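Local coordinates for protein replicative DNA helicase (Nostoc punctiforme, PDB 4O1R) that is an intein interrupting a replicative DNA helicase, a protein-splicing domain that probably excises itself and joins its flanking segments through a peptide bond, at residues 4-7 against 8-11. Numbering follows the deposited sequence.
Sequences ALAG and DSLV. Unlike the reference sequence in segment 4-7: Ala4 (reference Cys).
Ser9 folds back on Ala6 and binds its carbonyl oxygen twice, closing a type I beta turn that runs from Ala6 to Ser9 with Gly7 and Asp8 at its corner. The backbone bond, Ser9 N to Ala6 O, is 3.1 Å long and fairly straight at the hydrogen, 160°, but its donor stands well above the carbonyl plane. Ser9 OG donates the second, shorter bond, 2.7 Å to Ala6 O, from the same face and nearer to the plane, tilted 24° from it. The side-chain torsion explains the reach: with OG placed beside its own backbone N and anti to its carbonyl carbon (chi1 -56°), hydroxyl and amide converge on one acceptor. Two donors thus grip Ala6 O, and the buried hydroxyl of Ser9 spends its proton there.

Van der Waals contacts fill in around these bonds. Leu5 CB lies 3.5 Å from Ser9 OG. At the corner, in one of two conformers, Asp8 CG lies between its own backbone N and carbonyl carbon, and OD1 comes to 3.4 Å from Ala6 CB. The rest of Leu5 packs elsewhere, against Ile70 and Ala72 of strand 69-72 and Phe133 and Ala135 of strand 132-135.

The turn joins the short strand 5-6, tied through Leu5 to Phe123 of the antiparallel strand 106-126, to strand 10-12, which pairs with 19-21. Ala4 stands where the reference sequence has cysteine, the residue that in inteins of this class probably starts splicing as the first nucleophile; its carbonyl O accepts a hydrogen bond from His76 ND1. This type I turn, its backbone bond reinforced by the Ser9 hydroxyl, belongs to the N-terminal part of the all-beta, horseshoe-shaped Hint fold of inteins.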
loop_
_atom_site.group_PDB
_atom_site.type_symbol
_atom_site.label_atom_id
_atom_site.label_comp_id
_atom_site.label_asym_id
_atom_site.label_seq_id
_atom_site.Cartn_x
_atom_site.Cartn_y
_atom_site.Cartn_z
ATOM N N ALA A 4 0.372 -5.596 7.144
ATOM C CA ALA A 4 0.875 -4.303 7.590
ATOM C C ALA A 4 2.124 -3.916 6.813
ATOM O O ALA A 4 2.610 -4.681 5.963
ATOM C CB ALA A 4 1.107 -4.318 9.098
ATOM N N LEU A 5 2.623 -2.721 7.097
ATOM C CA LEU A 5 3.704 -2.095 6.332
ATOM C C LEU A 5 4.801 -1.583 7.221
ATOM O O LEU A 5 4.564 -1.208 8.376
ATOM C CB LEU A 5 3.166 -0.897 5.538
ATOM C CG LEU A 5 2.099 -1.188 4.489
ATOM C CD1 LEU A 5 1.592 0.138 3.946
ATOM C CD2 LEU A 5 2.672 -2.050 3.361
ATOM N N ALA A 6 6.000 -1.483 6.663
ATOM C CA ALA A 6 7.098 -0.818 7.384
ATOM C C ALA A 6 6.696 0.613 7.748
ATOM O O ALA A 6 5.960 1.277 7.009
ATOM C CB ALA A 6 8.365 -0.808 6.538
ATOM N N GLY A 7 7.199 1.084 8.884
ATOM C CA GLY A 7 6.853 2.420 9.389
ATOM C C GLY A 7 7.240 3.587 8.506
ATOM O O GLY A 7 6.598 4.649 8.572
ATOM N N ASP A 8 8.254 3.393 7.657
ATOM C CA ASP A 8 8.697 4.459 6.765
ATOM C C ASP A 8 7.920 4.508 5.455
ATOM O O ASP A 8 8.179 5.365 4.616
ATOM C CB ASP A 8 10.215 4.417 6.502
ATOM C CG ASP A 8 10.688 3.123 5.890
ATOM O OD1 ASP A 8 9.959 2.115 5.938
ATOM O OD2 ASP A 8 11.836 3.115 5.389
ATOM N N SER A 9 6.960 3.602 5.285
ATOM C CA SER A 9 6.101 3.618 4.096
ATOM C C SER A 9 5.362 4.950 4.008
ATOM O O SER A 9 4.767 5.383 4.983
ATOM C CB SER A 9 5.076 2.485 4.149
ATOM O OG SER A 9 5.708 1.217 4.308
ATOM N N LEU A 10 5.390 5.583 2.843
ATOM C CA LEU A 10 4.832 6.928 2.698
ATOM C C LEU A 10 3.404 6.916 2.198
ATOM O O LEU A 10 3.093 6.278 1.184
ATOM C CB LEU A 10 5.678 7.735 1.721
ATOM C CG LEU A 10 7.115 8.005 2.137
ATOM C CD1 LEU A 10 7.866 8.701 1.019
ATOM C CD2 LEU A 10 7.153 8.849 3.404
ATOM N N VAL A 11 2.530 7.626 2.902
ATOM C CA VAL A 11 1.181 7.860 2.416
ATOM C C VAL A 11 1.012 9.351 2.138
ATOM O O VAL A 11 1.630 10.181 2.805
ATOM C CB VAL A 11 0.217 7.425 3.550
ATOM C CG1 VAL A 11 -1.207 7.473 3.106
ATOM C CG2 VAL A 11 0.588 6.012 4.074
#